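Local coordinates for probable aspartate aminotransferase 2 (Methanococcus jannaschii, PDB 2Z61), which transfers an amino group from alanine to a phosphorylated furancarboxaldehyde, using pyridoxal 5'-phosphate, to make the furan precursor of methanofuran, at residues L71-S76 with I87-I92; D81-D86 with A204-E209; I93-S98 with G232-N237; L106-D111 with E242-L247. All coordinates share one frame; numbering follows the deposited sequence.

Interaction 1: L71-S76 with I87-I92; sequences LREKIS and IIPDNI
Arg72 runs its stem past the carbonyl oxygens of Pro89 and Ile92, its CD 3.1 Å from Ile92 O, and turns a guanidinium edge to Pro89 O. The chain bends at chi3 (-82°), which brings Arg72 NH1 to Pro89 O at 3.0 Å. That oxygen lies almost in the guanidinium plane, yet the donor stands well above the carbonyl plane. Ile92 N holds the same oxygen from the opposite face, so Pro89 O is gripped by two donors. Asp90 OD1 forms a long salt bridge with NH1 of Arg72, at 3.9 Å, while Arg72 NE is bonded to Gly67 O. The contact lays the loop of a helix-loop-strand unit back along its own helix: residues 87-92, with a short 3-10 turn at Pro89 and Asp90, run alongside helix 69-82 and lead into edge strand 92-95 of the large domain's mixed sheet. One helical turn on from Arg72, Ser76 OG, anti to its backbone N (chi1 171°), donates to Ile87 O; the modelled 2.5 Å is shorter than usual and its exact value doubtful. Between these polar points Ile92 CD1 meets Ile75 CG2 at 3.7 Å. On the outer flank Glu73 CG rests against Pro89 CG at 4.0 Å.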
loop_
_atom_site.group_PDB
_atom_site.type_symbol
_atom_site.label_atom_id
_atom_site.label_comp_id
_atom_site.label_asym_id
_atom_site.label_seq_id
_atom_site.Cartn_x
_atom_site.Cartn_y
_atom_site.Cartn_z
ATOM N N LEU A 71 -16.531 7.793 6.870
ATOM C CA LEU A 71 -15.251 8.465 7.091
ATOM C C LEU A 71 -15.123 9.668 6.157
ATOM O O LEU A 71 -14.826 10.775 6.593
ATOM C CB LEU A 71 -14.083 7.511 6.833
ATOM C CG LEU A 71 -12.846 7.609 7.735
ATOM C CD1 LEU A 71 -11.630 7.164 6.937
ATOM C CD2 LEU A 71 -12.648 9.018 8.262
ATOM N N ARG A 72 -15.335 9.434 4.869
ATOM C CA ARG A 72 -15.240 10.500 3.889
ATOM C C ARG A 72 -16.167 11.670 4.240
ATOM O O ARG A 72 -15.835 12.827 3.991
ATOM C CB ARG A 72 -15.536 9.950 2.488
ATOM C CG ARG A 72 -14.488 8.944 2.018
ATOM C CD ARG A 72 -14.714 8.475 0.577
ATOM N NE ARG A 72 -15.710 7.410 0.481
ATOM C CZ ARG A 72 -16.797 7.475 -0.282
ATOM N NH1 ARG A 72 -17.033 8.556 -1.010
ATOM N NH2 ARG A 72 -17.639 6.451 -0.334
ATOM N N GLU A 73 -17.317 11.373 4.835
ATOM C CA GLU A 73 -18.233 12.441 5.217
ATOM C C GLU A 73 -17.634 13.272 6.343
ATOM O O GLU A 73 -17.674 14.499 6.296
ATOM C CB GLU A 73 -19.587 11.876 5.644
ATOM C CG GLU A 73 -20.346 11.222 4.503
ATOM C CD GLU A 73 -21.713 10.723 4.927
ATOM O OE1 GLU A 73 -21.809 10.097 6.004
ATOM O OE2 GLU A 73 -22.686 10.941 4.175
ATOM N N LYS A 74 -17.068 12.609 7.347
ATOM C CA LYS A 74 -16.450 13.321 8.458
ATOM C C LYS A 74 -15.299 14.220 7.987
ATOM O O LYS A 74 -15.170 15.359 8.437
ATOM C CB LYS A 74 -15.936 12.329 9.502
ATOM C CG LYS A 74 -17.034 11.647 10.305
ATOM C CD LYS A 74 -17.755 12.628 11.214
ATOM C CE LYS A 74 -19.014 12.008 11.809
ATOM N NZ LYS A 74 -18.756 10.682 12.447
ATOM N N ILE A 75 -14.462 13.716 7.086
ATOM C CA ILE A 75 -13.341 14.511 6.588
ATOM C C ILE A 75 -13.885 15.710 5.819
ATOM O O ILE A 75 -13.370 16.823 5.924
ATOM C CB ILE A 75 -12.427 13.678 5.665
ATOM C CG1 ILE A 75 -11.682 12.627 6.499
ATOM C CG2 ILE A 75 -11.444 14.599 4.931
ATOM C CD1 ILE A 75 -10.917 11.596 5.675
ATOM N N SER A 76 -14.931 15.457 5.041
ATOM C CA SER A 76 -15.601 16.479 4.260
ATOM C C SER A 76 -16.100 17.577 5.209
ATOM O O SER A 76 -15.853 18.759 4.986
ATOM C CB SER A 76 -16.773 15.851 3.503
ATOM O OG SER A 76 -17.584 16.837 2.900
ATOM N N ILE A 87 -16.495 20.371 0.262
ATOM C CA ILE A 87 -16.025 19.261 -0.554
ATOM C C ILE A 87 -17.001 18.099 -0.442
ATOM O O ILE A 87 -17.517 17.820 0.637
ATOM C CB ILE A 87 -14.632 18.795 -0.075
ATOM C CG1 ILE A 87 -13.638 19.950 -0.188
ATOM C CG2 ILE A 87 -14.153 17.621 -0.905
ATOM C CD1 ILE A 87 -12.295 19.657 0.435
ATOM N N ILE A 88 -17.254 17.430 -1.560
ATOM C CA ILE A 88 -18.165 16.291 -1.594
ATOM C C ILE A 88 -17.414 14.999 -1.239
ATOM O O ILE A 88 -16.238 14.849 -1.569
ATOM C CB ILE A 88 -18.807 16.147 -3.001
ATOM C CG1 ILE A 88 -19.625 17.399 -3.331
ATOM C CG2 ILE A 88 -19.702 14.923 -3.056
ATOM C CD1 ILE A 88 -18.810 18.681 -3.402
ATOM N N PRO A 89 -18.082 14.058 -0.555
ATOM C CA PRO A 89 -17.446 12.793 -0.171
ATOM C C PRO A 89 -16.839 12.012 -1.333
ATOM O O PRO A 89 -15.877 11.272 -1.145
ATOM C CB PRO A 89 -18.578 12.037 0.515
ATOM C CG PRO A 89 -19.326 13.148 1.193
ATOM C CD PRO A 89 -19.398 14.198 0.096
ATOM N N ASP A 90 -17.399 12.177 -2.527
ATOM C CA ASP A 90 -16.889 11.486 -3.710
ATOM C C ASP A 90 -15.538 12.040 -4.165
ATOM O O ASP A 90 -14.852 11.419 -4.975
ATOM C CB ASP A 90 -17.891 11.588 -4.870
ATOM C CG ASP A 90 -19.046 10.601 -4.744
ATOM O OD1 ASP A 90 -18.793 9.413 -4.438
ATOM O OD2 ASP A 90 -20.206 11.010 -4.967
ATOM N N ASN A 91 -15.163 13.208 -3.647
ATOM C CA ASN A 91 -13.892 13.835 -4.008
ATOM C C ASN A 91 -12.770 13.389 -3.081
ATOM O O ASN A 91 -11.676 13.946 -3.110
ATOM C CB ASN A 91 -13.997 15.358 -3.926
ATOM C CG ASN A 91 -14.957 15.932 -4.931
ATOM O OD1 ASN A 91 -15.761 16.809 -4.610
ATOM N ND2 ASN A 91 -14.887 15.437 -6.163
ATOM N N ILE A 92 -13.049 12.377 -2.268
ATOM C CA ILE A 92 -12.084 11.882 -1.299
ATOM C C ILE A 92 -11.868 10.374 -1.410
ATOM O O ILE A 92 -12.814 9.620 -1.622
ATOM C CB ILE A 92 -12.573 12.190 0.141
ATOM C CG1 ILE A 92 -12.992 13.659 0.243
ATOM C CG2 ILE A 92 -11.490 11.847 1.159
ATOM C CD1 ILE A 92 -13.178 14.158 1.669
#

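Interaction 2: D81-D86 with A204-E209; sequences DKYKAD and AIEFDE
Tyr83 offers a ring face to Ile205 and a ring edge to Glu206, joining the end of helix 69-82 to the connection between strands 185-189 and 214-219 in the pyridoxal-phosphate-binding domain of this aminotransferase of class I. The tyrosine is the first residue to leave helical backbone angles after that helix. Its first torsion, -47°, sets CG beside its own backbone N and directs the ring toward the short 3-10 turn 204-206. Over one face, toward the rim, Ile205 CG2 approaches Tyr83 CG at 4.0 Å; the opposite face carries Lys82 CG of the same segment. At the edge, Glu206 OE2 lies near the ring plane, 3.5 Å from Tyr83 CD2, and the carboxylate is turned 77° against the ring. The other carboxylate oxygen, Glu206 OE1, accepts a hydrogen bond from Ser203 N, which probably steadies the acid where it crosses the tyrosine at about a right angle. Next along the chain, Lys84 contributes its carbonyl rather than its ammonium end: Lys84 O lies 3.8 Å from Glu209 OE2, two acceptors with no hydrogen bond between them. Ala85 then turns its methyl inward to Ile205, whose CG1 is anti to its own backbone N, at chi1 -169°. As modelled, Ala85 CB and Ile205 CG1 are 3.2 Å apart, closer than usual carbon contact and perhaps partly coordinate error, whereas Ile205 CD1 stands 4.1 Å from Ala85 CB.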
loop_
_atom_site.group_PDB
_atom_site.type_symbol
_atom_site.label_atom_id
_atom_site.label_comp_id
_atom_site.label_asym_id
_atom_site.label_seq_id
_atom_site.Cartn_x
_atom_site.Cartn_y
_atom_site.Cartn_z
ATOM N N ASP A 81 -15.518 23.099 8.019
ATOM C CA ASP A 81 -15.463 23.796 9.299
ATOM C C ASP A 81 -14.137 24.511 9.534
ATOM O O ASP A 81 -14.120 25.675 9.927
ATOM C CB ASP A 81 -15.715 22.827 10.457
ATOM C CG ASP A 81 -17.041 22.097 10.336
ATOM O OD1 ASP A 81 -18.050 22.744 9.988
ATOM O OD2 ASP A 81 -17.076 20.876 10.600
ATOM N N LYS A 82 -13.024 23.822 9.301
ATOM C CA LYS A 82 -11.715 24.432 9.514
ATOM C C LYS A 82 -11.450 25.491 8.448
ATOM O O LYS A 82 -10.791 26.500 8.706
ATOM C CB LYS A 82 -10.618 23.362 9.491
ATOM C CG LYS A 82 -9.251 23.882 9.906
ATOM C CD LYS A 82 -8.192 22.791 9.885
ATOM C CE LYS A 82 -6.837 23.329 10.335
ATOM N NZ LYS A 82 -5.761 22.296 10.266
ATOM N N TYR A 83 -11.969 25.254 7.249
ATOM C CA TYR A 83 -11.825 26.189 6.143
ATOM C C TYR A 83 -13.228 26.369 5.577
ATOM O O TYR A 83 -14.103 25.538 5.815
ATOM C CB TYR A 83 -10.896 25.623 5.062
ATOM C CG TYR A 83 -9.613 25.029 5.599
ATOM C CD1 TYR A 83 -9.560 23.700 6.017
ATOM C CD2 TYR A 83 -8.457 25.800 5.709
ATOM C CE1 TYR A 83 -8.391 23.152 6.531
ATOM C CE2 TYR A 83 -7.281 25.262 6.221
ATOM C CZ TYR A 83 -7.256 23.937 6.630
ATOM O OH TYR A 83 -6.098 23.394 7.132
ATOM N N LYS A 84 -13.463 27.446 4.842
ATOM C CA LYS A 84 -14.791 27.655 4.287
ATOM C C LYS A 84 -14.935 26.957 2.947
ATOM O O LYS A 84 -15.663 27.418 2.071
ATOM C CB LYS A 84 -15.083 29.151 4.140
ATOM C CG LYS A 84 -15.426 29.837 5.458
ATOM C CD LYS A 84 -15.864 31.280 5.239
ATOM C CE LYS A 84 -16.256 31.943 6.552
ATOM N NZ LYS A 84 -16.601 33.383 6.382
ATOM N N ALA A 85 -14.245 25.833 2.796
ATOM C CA ALA A 85 -14.292 25.073 1.554
ATOM C C ALA A 85 -15.220 23.872 1.669
ATOM O O ALA A 85 -15.080 23.052 2.577
ATOM C CB ALA A 85 -12.892 24.613 1.177
ATOM N N ASP A 86 -16.174 23.772 0.748
ATOM C CA ASP A 86 -17.106 22.656 0.756
ATOM C C ASP A 86 -16.629 21.596 -0.230
ATOM O O ASP A 86 -16.381 21.881 -1.404
ATOM C CB ASP A 86 -18.515 23.128 0.388
ATOM C CG ASP A 86 -18.564 23.819 -0.957
ATOM O OD1 ASP A 86 -17.903 24.869 -1.114
ATOM O OD2 ASP A 86 -19.262 23.309 -1.858
ATOM N N ALA A 204 -4.060 24.251 0.777
ATOM C CA ALA A 204 -4.149 24.623 -0.634
ATOM C C ALA A 204 -5.597 24.807 -1.047
ATOM O O ALA A 204 -5.879 25.535 -1.998
ATOM C CB ALA A 204 -3.498 23.561 -1.515
ATOM N N ILE A 205 -6.502 24.136 -0.332
ATOM C CA ILE A 205 -7.935 24.217 -0.615
ATOM C C ILE A 205 -8.382 25.684 -0.576
ATOM O O ILE A 205 -9.374 26.052 -1.187
ATOM C CB ILE A 205 -8.761 23.383 0.424
ATOM C CG1 ILE A 205 -10.214 23.240 -0.032
ATOM C CG2 ILE A 205 -8.758 24.067 1.781
ATOM C CD1 ILE A 205 -10.420 22.270 -1.174
ATOM N N GLU A 206 -7.629 26.516 0.135
ATOM C CA GLU A 206 -7.950 27.936 0.244
ATOM C C GLU A 206 -7.661 28.743 -1.024
ATOM O O GLU A 206 -8.189 29.839 -1.192
ATOM C CB GLU A 206 -7.209 28.544 1.446
ATOM C CG GLU A 206 -7.705 27.996 2.781
ATOM C CD GLU A 206 -6.857 28.424 3.965
ATOM O OE1 GLU A 206 -5.640 28.149 3.967
ATOM O OE2 GLU A 206 -7.411 29.035 4.904
ATOM N N PHE A 207 -6.842 28.201 -1.922
ATOM C CA PHE A 207 -6.504 28.894 -3.163
ATOM C C PHE A 207 -7.217 28.321 -4.385
ATOM O O PHE A 207 -7.351 28.986 -5.413
ATOM C CB PHE A 207 -4.993 28.849 -3.400
ATOM C CG PHE A 207 -4.187 29.368 -2.250
ATOM C CD1 PHE A 207 -3.856 28.540 -1.184
ATOM C CD2 PHE A 207 -3.791 30.702 -2.211
ATOM C CE1 PHE A 207 -3.145 29.031 -0.092
ATOM C CE2 PHE A 207 -3.080 31.203 -1.121
ATOM C CZ PHE A 207 -2.758 30.364 -0.059
ATOM N N ASP A 208 -7.672 27.083 -4.271
ATOM C CA ASP A 208 -8.356 26.417 -5.369
ATOM C C ASP A 208 -9.460 25.554 -4.764
ATOM O O ASP A 208 -9.372 24.327 -4.726
ATOM C CB ASP A 208 -7.338 25.571 -6.148
ATOM C CG ASP A 208 -7.975 24.743 -7.237
ATOM O OD1 ASP A 208 -8.986 25.188 -7.815
ATOM O OD2 ASP A 208 -7.459 23.647 -7.529
ATOM N N GLU A 209 -10.500 26.223 -4.279
ATOM C CA GLU A 209 -11.626 25.561 -3.632
ATOM C C GLU A 209 -12.378 24.544 -4.481
ATOM O O GLU A 209 -13.140 23.738 -3.950
ATOM C CB GLU A 209 -12.599 26.611 -3.094
ATOM C CG GLU A 209 -11.965 27.536 -2.069
ATOM C CD GLU A 209 -12.915 28.606 -1.576
ATOM O OE1 GLU A 209 -13.480 29.335 -2.421
ATOM O OE2 GLU A 209 -13.097 28.719 -0.344
#

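Interaction 3: I93-S98 with G232-N237; sequences IITGGS and GYVISN
Strands 93-95 and 232-235 run antiparallel, their short axes at 145° and 4.4 Å apart at closest approach. Ile93 and Val234 form a hydrogen-bonded pair in which each N bonds the other's O, at 3.1 Å for Ile93 N to Val234 O, both donors lying in the carbonyl planes. Thr95 and Gly232 repeat the pattern, Thr95 N meeting Gly232 O at 2.9 Å, but here both donors rise about 50° out of those planes. The non-hydrogen-bonded pair Ile94-Tyr233 sits between them, where Tyr233 CA makes a CA-H...O contact of 3.1 Å with Ile93 O. Beyond Thr95 the chain makes an inverse gamma turn centred on Gly96 and passes close over Gly232, Gly97 N lying 3.4 Å from Gly232 N, two donors that do not bond each other.

On one face, Thr95 CG2 meets Val234 CG2 at 4.1 Å. A chi1 of 55° puts Thr95 OG1 between its backbone N and carbonyl carbon, from where it bonds Gly97 O at 2.7 Å and braces the turn. On the other face, Ile94 CD1 touches Tyr233 CB at 4.1 Å, and the phenol runs on to bond Tyr79 OH.

Gly97 is the N-cap of helix 98-109, and Ser98 N donates to a phosphate oxygen of the pyridoxal-phosphate lysine at position 222, so the turn delivers the helix start to the cofactor. Strand 92-95 is the sheet's edge within the chain; strand 214-219 flanks 232-235, helix 69-82 covers the Ile94-Tyr233 face, and helix 238-251 covers Ile93 and Val234.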
loop_
_atom_site.group_PDB
_atom_site.type_symbol
_atom_site.label_atom_id
_atom_site.label_comp_id
_atom_site.label_asym_id
_atom_site.label_seq_id
_atom_site.Cartn_x
_atom_site.Cartn_y
_atom_site.Cartn_z
ATOM N N ILE A 93 -10.619 9.938 -1.286
ATOM C CA ILE A 93 -10.322 8.511 -1.303
ATOM C C ILE A 93 -9.434 8.178 -0.111
ATOM O O ILE A 93 -8.458 8.881 0.171
ATOM C CB ILE A 93 -9.605 8.058 -2.583
ATOM C CG1 ILE A 93 -10.535 8.198 -3.786
ATOM C CG2 ILE A 93 -9.201 6.598 -2.454
ATOM C CD1 ILE A 93 -9.996 7.541 -5.048
ATOM N N ILE A 94 -9.791 7.115 0.603
ATOM C CA ILE A 94 -9.015 6.683 1.760
ATOM C C ILE A 94 -7.914 5.749 1.240
ATOM O O ILE A 94 -8.198 4.725 0.614
ATOM C CB ILE A 94 -9.904 5.918 2.771
ATOM C CG1 ILE A 94 -11.129 6.760 3.139
ATOM C CG2 ILE A 94 -9.107 5.584 4.017
ATOM C CD1 ILE A 94 -10.816 8.190 3.598
ATOM N N THR A 95 -6.663 6.106 1.493
ATOM C CA THR A 95 -5.526 5.311 1.015
ATOM C C THR A 95 -4.826 4.580 2.158
ATOM O O THR A 95 -5.114 4.816 3.332
ATOM C CB THR A 95 -4.473 6.208 0.311
ATOM O OG1 THR A 95 -4.072 7.263 1.197
ATOM C CG2 THR A 95 -5.044 6.825 -0.946
ATOM N N GLY A 96 -3.894 3.701 1.808
ATOM C CA GLY A 96 -3.154 2.971 2.822
ATOM C C GLY A 96 -1.948 3.791 3.222
ATOM O O GLY A 96 -0.810 3.406 2.968
ATOM N N GLY A 97 -2.202 4.935 3.850
ATOM C CA GLY A 97 -1.126 5.821 4.245
ATOM C C GLY A 97 -0.985 6.975 3.264
ATOM O O GLY A 97 -1.539 6.941 2.162
ATOM N N SER A 98 -0.221 7.985 3.672
ATOM C CA SER A 98 0.046 9.195 2.889
ATOM C C SER A 98 1.043 8.950 1.746
ATOM O O SER A 98 0.969 9.588 0.695
ATOM C CB SER A 98 0.573 10.283 3.839
ATOM O OG SER A 98 0.889 11.476 3.154
ATOM N N GLY A 232 -4.343 7.245 5.123
ATOM C CA GLY A 232 -4.287 8.647 4.743
ATOM C C GLY A 232 -5.412 8.895 3.749
ATOM O O GLY A 232 -6.310 8.062 3.614
ATOM N N TYR A 233 -5.382 10.024 3.051
ATOM C CA TYR A 233 -6.416 10.298 2.078
ATOM C C TYR A 233 -5.990 11.335 1.047
ATOM O O TYR A 233 -5.077 12.120 1.272
ATOM C CB TYR A 233 -7.700 10.731 2.794
ATOM C CG TYR A 233 -7.575 12.002 3.606
ATOM C CD1 TYR A 233 -7.483 13.243 2.980
ATOM C CD2 TYR A 233 -7.565 11.965 5.007
ATOM C CE1 TYR A 233 -7.390 14.422 3.719
ATOM C CE2 TYR A 233 -7.472 13.144 5.760
ATOM C CZ TYR A 233 -7.390 14.370 5.102
ATOM O OH TYR A 233 -7.337 15.545 5.812
ATOM N N VAL A 234 -6.653 11.314 -0.099
ATOM C CA VAL A 234 -6.342 12.255 -1.161
ATOM C C VAL A 234 -7.624 12.972 -1.569
ATOM O O VAL A 234 -8.693 12.366 -1.621
ATOM C CB VAL A 234 -5.736 11.529 -2.380
ATOM C CG1 VAL A 234 -5.361 12.529 -3.457
ATOM C CG2 VAL A 234 -4.505 10.747 -1.945
ATOM N N ILE A 235 -7.516 14.267 -1.837
ATOM C CA ILE A 235 -8.674 15.050 -2.253
ATOM C C ILE A 235 -8.355 15.787 -3.550
ATOM O O ILE A 235 -7.275 16.364 -3.690
ATOM C CB ILE A 235 -9.065 16.083 -1.182
ATOM C CG1 ILE A 235 -9.373 15.373 0.141
ATOM C CG2 ILE A 235 -10.289 16.869 -1.651
ATOM C CD1 ILE A 235 -9.591 16.311 1.317
ATOM N N SER A 236 -9.289 15.758 -4.496
ATOM C CA SER A 236 -9.105 16.435 -5.775
ATOM C C SER A 236 -10.428 16.454 -6.550
ATOM O O SER A 236 -11.471 16.118 -5.996
ATOM C CB SER A 236 -8.019 15.725 -6.588
ATOM O OG SER A 236 -7.768 16.397 -7.809
ATOM N N ASN A 237 -10.390 16.848 -7.821
ATOM C CA ASN A 237 -11.607 16.886 -8.632
ATOM C C ASN A 237 -11.977 15.486 -9.133
ATOM O O ASN A 237 -11.187 14.547 -9.028
ATOM C CB ASN A 237 -11.441 17.854 -9.817
ATOM C CG ASN A 237 -10.357 17.419 -10.787
ATOM O OD1 ASN A 237 -10.452 16.361 -11.409
ATOM N ND2 ASN A 237 -9.318 18.237 -10.918
#

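Interaction 4: L106-D111 with E242-L247; sequences LSSIID and EAILKL
Ser108, Leu247 and Ser107 bury the most surface where helix 98-109 meets helix 238-251. Ser108 turns its CB toward the second helix and sets it against Ala243 CB at 4.0 Å, two small groups that let the backbones come near, with 6.2 Å between Ser108 CA and Ala243 CA. A chi1 of 65° places Ser108 OG between its backbone N and carbonyl carbon. There the hydroxyl bonds Ala105 O, back in its own helix; Ser108 OG also lies 4.2 Å from Ile244 CG1. Leu247, one turn beyond Ala243, extends CD1 to Ser107 CB at 3.8 Å; the same methyl also lies near the backbone N of Ser108. Ser107 OG is likewise engaged within its helix, by Phe103 O. These helices belong to the large cofactor-binding domain, and both also reach the second subunit of the homodimer: Ser107 O is bonded by Ser3 OG of that subunit, and Ala243 packs on its Leu6. No hydrogen bond links 106-111 with 242-247. With their hydroxyls turned to carbonyls of their own helix, the two serines present mainly carbon to the partner, so the contact behaves as a small apolar interface despite its polar residues.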
loop_
_atom_site.group_PDB
_atom_site.type_symbol
_atom_site.label_atom_id
_atom_site.label_comp_id
_atom_site.label_asym_id
_atom_site.label_seq_id
_atom_site.Cartn_x
_atom_site.Cartn_y
_atom_site.Cartn_z
ATOM N N LEU A 106 0.876 11.361 -8.254
ATOM C CA LEU A 106 1.878 11.568 -9.301
ATOM C C LEU A 106 1.604 10.668 -10.513
ATOM O O LEU A 106 1.692 11.118 -11.660
ATOM C CB LEU A 106 3.288 11.295 -8.750
ATOM C CG LEU A 106 3.914 12.361 -7.835
ATOM C CD1 LEU A 106 5.159 11.807 -7.156
ATOM C CD2 LEU A 106 4.262 13.611 -8.646
ATOM N N SER A 107 1.248 9.407 -10.260
ATOM C CA SER A 107 0.973 8.460 -11.348
ATOM C C SER A 107 -0.126 8.898 -12.302
ATOM O O SER A 107 -0.027 8.693 -13.512
ATOM C CB SER A 107 0.583 7.085 -10.789
ATOM O OG SER A 107 1.629 6.505 -10.030
ATOM N N SER A 108 -1.176 9.500 -11.755
ATOM C CA SER A 108 -2.316 9.913 -12.556
ATOM C C SER A 108 -2.121 11.112 -13.476
ATOM O O SER A 108 -2.942 11.335 -14.361
ATOM C CB SER A 108 -3.515 10.179 -11.641
ATOM O OG SER A 108 -3.264 11.275 -10.775
ATOM N N ILE A 109 -1.043 11.873 -13.292
ATOM C CA ILE A 109 -0.833 13.057 -14.124
ATOM C C ILE A 109 0.556 13.224 -14.739
ATOM O O ILE A 109 0.774 14.143 -15.522
ATOM C CB ILE A 109 -1.154 14.353 -13.318
ATOM C CG1 ILE A 109 -0.034 14.640 -12.309
ATOM C CG2 ILE A 109 -2.472 14.196 -12.571
ATOM C CD1 ILE A 109 -0.341 15.796 -11.360
ATOM N N ILE A 110 1.495 12.347 -14.401
ATOM C CA ILE A 110 2.850 12.474 -14.935
ATOM C C ILE A 110 3.256 11.501 -16.043
ATOM O O ILE A 110 3.219 10.284 -15.859
ATOM C CB ILE A 110 3.884 12.373 -13.796
ATOM C CG1 ILE A 110 3.796 13.627 -12.926
ATOM C CG2 ILE A 110 5.286 12.207 -14.366
ATOM C CD1 ILE A 110 4.750 13.640 -11.762
ATOM N N ASP A 111 3.647 12.054 -17.192
ATOM C CA ASP A 111 4.095 11.262 -18.339
ATOM C C ASP A 111 5.616 11.273 -18.374
ATOM O O ASP A 111 6.251 12.076 -17.692
ATOM C CB ASP A 111 3.575 11.846 -19.655
ATOM C CG ASP A 111 2.068 11.791 -19.770
ATOM O OD1 ASP A 111 1.495 10.702 -19.565
ATOM O OD2 ASP A 111 1.453 12.836 -20.075
ATOM N N GLU A 242 -11.224 9.772 -9.875
ATOM C CA GLU A 242 -11.645 8.582 -10.599
ATOM C C GLU A 242 -10.422 7.791 -11.067
ATOM O O GLU A 242 -10.435 6.558 -11.096
ATOM C CB GLU A 242 -12.490 8.985 -11.808
ATOM C CG GLU A 242 -13.650 8.048 -12.102
ATOM C CD GLU A 242 -14.658 7.990 -10.960
ATOM O OE1 GLU A 242 -15.189 9.059 -10.577
ATOM O OE2 GLU A 242 -14.922 6.878 -10.448
ATOM N N ALA A 243 -9.367 8.511 -11.438
ATOM C CA ALA A 243 -8.145 7.882 -11.912
ATOM C C ALA A 243 -7.407 7.196 -10.762
ATOM O O ALA A 243 -6.905 6.084 -10.910
ATOM C CB ALA A 243 -7.244 8.923 -12.570
ATOM N N ILE A 244 -7.339 7.875 -9.623
ATOM C CA ILE A 244 -6.669 7.332 -8.451
ATOM C C ILE A 244 -7.412 6.097 -7.952
ATOM O O ILE A 244 -6.802 5.179 -7.416
ATOM C CB ILE A 244 -6.553 8.410 -7.332
ATOM C CG1 ILE A 244 -5.538 9.475 -7.769
ATOM C CG2 ILE A 244 -6.119 7.777 -6.012
ATOM C CD1 ILE A 244 -5.244 10.528 -6.738
ATOM N N LEU A 245 -8.726 6.063 -8.150
ATOM C CA LEU A 245 -9.532 4.921 -7.733
ATOM C C LEU A 245 -9.124 3.654 -8.490
ATOM O O LEU A 245 -9.012 2.578 -7.900
ATOM C CB LEU A 245 -11.019 5.196 -7.965
ATOM C CG LEU A 245 -12.000 4.095 -7.545
ATOM C CD1 LEU A 245 -11.711 3.649 -6.111
ATOM C CD2 LEU A 245 -13.424 4.620 -7.655
ATOM N N LYS A 246 -8.915 3.784 -9.797
ATOM C CA LYS A 246 -8.502 2.658 -10.624
ATOM C C LYS A 246 -7.172 2.115 -10.126
ATOM O O LYS A 246 -6.983 0.898 -10.048
ATOM C CB LYS A 246 -8.378 3.090 -12.085
ATOM C CG LYS A 246 -9.678 3.626 -12.671
ATOM C CD LYS A 246 -9.442 4.411 -13.954
ATOM C CE LYS A 246 -8.728 3.571 -14.998
ATOM N NZ LYS A 246 -9.585 2.454 -15.485
ATOM N N LEU A 247 -6.252 3.014 -9.788
ATOM C CA LEU A 247 -4.952 2.598 -9.280
ATOM C C LEU A 247 -5.136 1.869 -7.949
ATOM O O LEU A 247 -4.524 0.825 -7.707
ATOM C CB LEU A 247 -4.044 3.814 -9.079
ATOM C CG LEU A 247 -3.532 4.506 -10.342
ATOM C CD1 LEU A 247 -2.871 5.813 -9.968
ATOM C CD2 LEU A 247 -2.546 3.597 -11.072
#

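In the fold
Interaction 3 is the most deeply placed contact: all its touching residues are buried, and sheet hydrogen bonds dominate it. Interaction 1 backs one face of those same strands, with Ile75 CD1 3.4 Å from Tyr233 CD2. Interaction 4 lies across the sheet, where Ile244 CD1 packs on Val234 CG1 at 3.8 Å; it is buried too, yet lacks hydrogen bonds between its segments and adjoins the other subunit. Interactions 1 and 2 share helix 69-82 and touch through Ile87 CD1 and Ile205 CD1, 3.6 Å apart. Interaction 2, partly buried, mixes apolar contacts with exposed acids, whereas interaction 1 combines side-chain to backbone bonds with an isoleucine contact. Interactions 2 and 4 lie farthest apart, their centres about 23 Å from each other.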